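Local coordinates for E3 19 kDa protein (Human adenovirus E serotype 4, PDB 5IRO), which probably binds and retains class I heavy chains in the endoplasmic reticulum of the infected cell and so hinders their transport to the surface, at residues Thr68-Val71 against Phe77-Thr80; Val42-Lys47 against Asn53-Thr58. All blocks are in the same frame, centred on the assembly; numbering follows the deposited sequence.

Contact 1. Residues Thr68-Val71 against Phe77-Thr80; sequences TVSV and FLRT
Ser70 and Thr80 each swing their hydroxyl beside their own backbone N, opposite the carbonyl carbon (chi1 -52° and -70°), which brings the two oxygens together over one face of the hairpin. Ser70 OG and Thr80 OG1 are hydrogen-bonded at 3.1 Å, and either could be the donor. The same rotation of Thr80 leaves its methyl CG2 anti to the backbone N, lying obliquely across Thr68, with Thr80 CG2 3.7 Å from Thr68 CB. Leu78 flanks the hydroxyl pair from the turn side: its CD2 rests 3.7 Å from Ser70 CB, while CD1 lies against the backbone N of Val71.

Between the strands, the backbones pair antiparallel. Val71 and Arg79 form the hydrogen-bonded pair, Val71 N to Arg79 O and Arg79 N to Val71 O both at 2.9 Å. Ser70 and Thr80 are the neighbouring non-hydrogen-bonded pair, and a CA-H...O contact from Thr80 CA reaches Val69 O at 3.4 Å. Val69 and Val71 turn to the other face, where both meet Val42; the base of Arg79 lies on that face too, while its extended chain leads away from the partner strand.

The chemistry is that of a surface hairpin held mainly by polar bonds: two backbone hydrogen bonds join the strands, and a hydroxyl pair beside Leu78 adds a third link on one face.

Contact 2. Residues Val42-Lys47 against Asn53-Thr58; sequences VAIQYK and NTLAST
Leu55 fills the middle of the gap between Val42-Lys47 and Asn53-Thr58. Its CB meets Ile44 CG2 at 3.7 Å, the two side chains crossing at a slant, and its CD2 lies 3.9 Å from Tyr46 CB. With CG anti to the backbone N (chi1 171°), the Tyr46 ring reaches along to Ser57, whose CB touches its edge at CD2, 3.6 Å away. CG of Lys47 lies above one face of the ring, near its rim, and the chain then runs extended until Lys47 NZ bonds Thr58 O at 2.8 Å. At the far end Val42 CG1 packs against Asn53 ND2, the two side chains at about a right angle.

Further out, Asp63 makes a salt bridge with Lys47 NZ, Pro64 O accepts a hydrogen bond from Tyr46 OH, and Asn53 ND2 donates to Gly36 O and Cys39 O. Thr54 and Ala56 point away from this interior, and a chain of another protein in the assembly packs on them.

The strand axes run nearly parallel, 17° apart, at 7.2 Å, with no backbone hydrogen bond between them: this is face-to-face packing of two sheets, the core of a beta sandwich, consistent with the immunoglobulin-like E-set grouping of the family.

In the fold
Following the chain from the N terminus, strands 20-24 and 29-34 come first; strand 54-59 later joins them to complete one sheet. Contact 2 closes the first of the two loops: the chain leaves strand 43-45 in the other sheet, turns through residues 48-52 and returns in strand 54-59 on the facing layer. From there it crosses back to strand 66-72, and the hairpin loop of residues 72-76 is closed by contact 1. The two loops lie in series, neither enclosing the other. They meet where strand 66-72 pairs antiparallel with strand 43-45, through Ser70 with Ala43 and Thr68 with Gln45. Contact 1 pairs strand 78-84 to the middle strand of one sheet, and contact 2 packs that sheet onto its partner.

Contact 1. Residues Thr68-Val71 against Phe77-Thr80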
loop_
_atom_site.group_PDB
_atom_site.type_symbol
_atom_site.label_atom_id
_atom_site.label_comp_id
_atom_site.label_asym_id
_atom_site.label_seq_id
_atom_site.Cartn_x
_atom_site.Cartn_y
_atom_site.Cartn_z
ATOM N N THR D 68 23.540 -18.815 8.969
ATOM C CA THR D 68 23.703 -20.261 9.038
ATOM C C THR D 68 22.692 -20.979 8.161
ATOM O O THR D 68 21.527 -20.579 8.080
ATOM C CB THR D 68 23.562 -20.792 10.483
ATOM O OG1 THR D 68 22.321 -20.361 11.044
ATOM C CG2 THR D 68 24.694 -20.296 11.342
ATOM N N VAL D 69 23.147 -22.044 7.509
ATOM C CA VAL D 69 22.271 -22.872 6.693
ATOM C C VAL D 69 22.317 -24.315 7.192
ATOM O O VAL D 69 23.352 -24.978 7.141
ATOM C CB VAL D 69 22.628 -22.794 5.179
ATOM C CG1 VAL D 69 24.123 -22.987 4.947
ATOM C CG2 VAL D 69 21.803 -23.793 4.372
ATOM N N SER D 70 21.182 -24.786 7.698
ATOM C CA SER D 70 21.090 -26.132 8.238
ATOM C C SER D 70 20.599 -27.043 7.127
ATOM O O SER D 70 19.489 -26.864 6.617
ATOM C CB SER D 70 20.131 -26.172 9.430
ATOM O OG SER D 70 20.462 -25.190 10.398
ATOM N N VAL D 71 21.428 -28.015 6.756
ATOM C CA VAL D 71 21.099 -28.921 5.658
ATOM C C VAL D 71 21.510 -30.365 5.933
ATOM O O VAL D 71 22.658 -30.636 6.281
ATOM C CB VAL D 71 21.757 -28.465 4.336
ATOM C CG1 VAL D 71 20.953 -27.352 3.695
ATOM C CG2 VAL D 71 23.194 -28.025 4.572
ATOM N N PHE D 77 22.251 -37.144 8.240
ATOM C CA PHE D 77 22.557 -36.274 9.362
ATOM C C PHE D 77 22.638 -34.825 8.900
ATOM O O PHE D 77 23.178 -34.530 7.832
ATOM C CB PHE D 77 23.862 -36.705 10.032
ATOM C CG PHE D 77 23.814 -38.089 10.608
ATOM C CD1 PHE D 77 23.009 -38.370 11.701
ATOM C CD2 PHE D 77 24.573 -39.111 10.060
ATOM C CE1 PHE D 77 22.963 -39.644 12.238
ATOM C CE2 PHE D 77 24.531 -40.388 10.590
ATOM C CZ PHE D 77 23.725 -40.653 11.681
ATOM N N LEU D 78 22.085 -33.927 9.705
ATOM C CA LEU D 78 22.056 -32.516 9.354
ATOM C C LEU D 78 23.342 -31.816 9.765
ATOM O O LEU D 78 23.854 -32.030 10.862
ATOM C CB LEU D 78 20.848 -31.820 9.988
ATOM C CG LEU D 78 20.720 -30.329 9.662
ATOM C CD1 LEU D 78 19.335 -30.012 9.127
ATOM C CD2 LEU D 78 21.035 -29.471 10.877
ATOM N N ARG D 79 23.866 -30.988 8.870
ATOM C CA ARG D 79 25.034 -30.181 9.176
ATOM C C ARG D 79 24.716 -28.713 8.918
ATOM O O ARG D 79 24.115 -28.361 7.897
ATOM C CB ARG D 79 26.264 -30.605 8.369
ATOM C CG ARG D 79 27.465 -29.720 8.687
ATOM C CD ARG D 79 28.791 -30.245 8.175
ATOM N NE ARG D 79 29.869 -29.340 8.568
ATOM C CZ ARG D 79 30.457 -28.474 7.748
ATOM N NH1 ARG D 79 30.068 -28.391 6.485
ATOM N NH2 ARG D 79 31.427 -27.688 8.193
ATOM N N THR D 80 25.084 -27.870 9.878
ATOM C CA THR D 80 24.883 -26.433 9.777
ATOM C C THR D 80 26.161 -25.774 9.268
ATOM O O THR D 80 27.245 -26.025 9.794
ATOM C CB THR D 80 24.504 -25.832 11.145
ATOM O OG1 THR D 80 23.180 -26.246 11.503
ATOM C CG2 THR D 80 24.567 -24.312 11.107
#

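Contact 2. Residues Val42-Lys47 against Asn53-Thr58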
loop_
_atom_site.group_PDB
_atom_site.type_symbol
_atom_site.label_atom_id
_atom_site.label_comp_id
_atom_site.label_asym_id
_atom_site.label_seq_id
_atom_site.Cartn_x
_atom_site.Cartn_y
_atom_site.Cartn_z
ATOM N N VAL D 42 15.781 -27.460 4.945
ATOM C CA VAL D 42 16.904 -26.565 4.704
ATOM C C VAL D 42 16.578 -25.270 5.435
ATOM O O VAL D 42 15.864 -24.404 4.930
ATOM C CB VAL D 42 17.197 -26.351 3.190
ATOM C CG1 VAL D 42 15.915 -26.132 2.415
ATOM C CG2 VAL D 42 18.175 -25.197 2.971
ATOM N N ALA D 43 17.100 -25.155 6.650
ATOM C CA ALA D 43 16.732 -24.046 7.519
ATOM C C ALA D 43 17.693 -22.881 7.376
ATOM O O ALA D 43 18.905 -23.064 7.393
ATOM C CB ALA D 43 16.678 -24.513 8.969
ATOM N N ILE D 44 17.152 -21.678 7.225
ATOM C CA ILE D 44 17.994 -20.496 7.103
ATOM C C ILE D 44 17.890 -19.654 8.371
ATOM O O ILE D 44 16.799 -19.403 8.882
ATOM C CB ILE D 44 17.684 -19.663 5.829
ATOM C CG1 ILE D 44 18.696 -18.525 5.666
ATOM C CG2 ILE D 44 16.259 -19.130 5.843
ATOM C CD1 ILE D 44 20.119 -18.999 5.502
ATOM N N GLN D 45 19.042 -19.247 8.891
ATOM C CA GLN D 45 19.085 -18.421 10.088
ATOM C C GLN D 45 19.997 -17.229 9.836
ATOM O O GLN D 45 21.050 -17.371 9.219
ATOM C CB GLN D 45 19.589 -19.252 11.268
ATOM C CG GLN D 45 20.073 -18.462 12.471
ATOM C CD GLN D 45 19.151 -18.599 13.663
ATOM O OE1 GLN D 45 18.414 -19.579 13.780
ATOM N NE2 GLN D 45 19.192 -17.624 14.562
ATOM N N TYR D 46 19.591 -16.056 10.308
ATOM C CA TYR D 46 20.360 -14.838 10.080
ATOM C C TYR D 46 20.813 -14.241 11.413
ATOM O O TYR D 46 21.985 -14.345 11.771
ATOM C CB TYR D 46 19.540 -13.828 9.267
ATOM C CG TYR D 46 20.154 -12.447 9.161
ATOM C CD1 TYR D 46 21.520 -12.280 8.962
ATOM C CD2 TYR D 46 19.363 -11.310 9.254
ATOM C CE1 TYR D 46 22.079 -11.021 8.870
ATOM C CE2 TYR D 46 19.914 -10.046 9.159
ATOM C CZ TYR D 46 21.271 -9.907 8.967
ATOM O OH TYR D 46 21.823 -8.651 8.871
ATOM N N LYS D 47 19.896 -13.618 12.147
ATOM C CA LYS D 47 20.236 -13.080 13.461
ATOM C C LYS D 47 19.811 -14.047 14.558
ATOM O O LYS D 47 20.540 -14.974 14.918
ATOM C CB LYS D 47 19.522 -11.745 13.692
ATOM C CG LYS D 47 20.056 -10.574 12.878
ATOM C CD LYS D 47 19.207 -9.321 13.090
ATOM C CE LYS D 47 19.687 -8.155 12.234
ATOM N NZ LYS D 47 18.719 -7.018 12.230
ATOM N N ASN D 53 12.913 -21.582 4.173
ATOM C CA ASN D 53 13.660 -21.521 2.922
ATOM C C ASN D 53 14.073 -20.096 2.555
ATOM O O ASN D 53 15.135 -19.878 1.973
ATOM C CB ASN D 53 12.830 -22.115 1.781
ATOM C CG ASN D 53 12.574 -23.600 1.953
ATOM O OD1 ASN D 53 11.645 -24.003 2.652
ATOM N ND2 ASN D 53 13.385 -24.421 1.296
ATOM N N THR D 54 13.230 -19.128 2.903
ATOM C CA THR D 54 13.497 -17.731 2.579
ATOM C C THR D 54 13.319 -16.870 3.823
ATOM O O THR D 54 12.334 -17.006 4.549
ATOM C CB THR D 54 12.565 -17.223 1.458
ATOM O OG1 THR D 54 12.661 -18.092 0.322
ATOM C CG2 THR D 54 12.943 -15.809 1.041
ATOM N N LEU D 55 14.276 -15.979 4.063
ATOM C CA LEU D 55 14.275 -15.166 5.272
ATOM C C LEU D 55 14.238 -13.686 4.907
ATOM O O LEU D 55 14.799 -13.275 3.894
ATOM C CB LEU D 55 15.520 -15.488 6.109
ATOM C CG LEU D 55 15.527 -15.172 7.609
ATOM C CD1 LEU D 55 16.463 -16.116 8.351
ATOM C CD2 LEU D 55 15.936 -13.735 7.862
ATOM N N ALA D 56 13.559 -12.889 5.727
ATOM C CA ALA D 56 13.515 -11.446 5.519
ATOM C C ALA D 56 13.755 -10.693 6.820
ATOM O O ALA D 56 13.005 -10.846 7.784
ATOM C CB ALA D 56 12.185 -11.037 4.907
ATOM N N SER D 57 14.805 -9.880 6.843
ATOM C CA SER D 57 15.110 -9.065 8.012
ATOM C C SER D 57 15.609 -7.682 7.615
ATOM O O SER D 57 15.226 -7.145 6.576
ATOM C CB SER D 57 16.146 -9.756 8.898
ATOM O OG SER D 57 16.434 -8.970 10.040
ATOM N N THR D 58 16.465 -7.113 8.455
ATOM C CA THR D 58 17.047 -5.806 8.189
ATOM C C THR D 58 18.503 -5.765 8.608
ATOM O O THR D 58 18.925 -6.528 9.477
ATOM C CB THR D 58 16.319 -4.695 8.960
ATOM O OG1 THR D 58 15.033 -5.164 9.386
ATOM C CG2 THR D 58 16.172 -3.451 8.096
#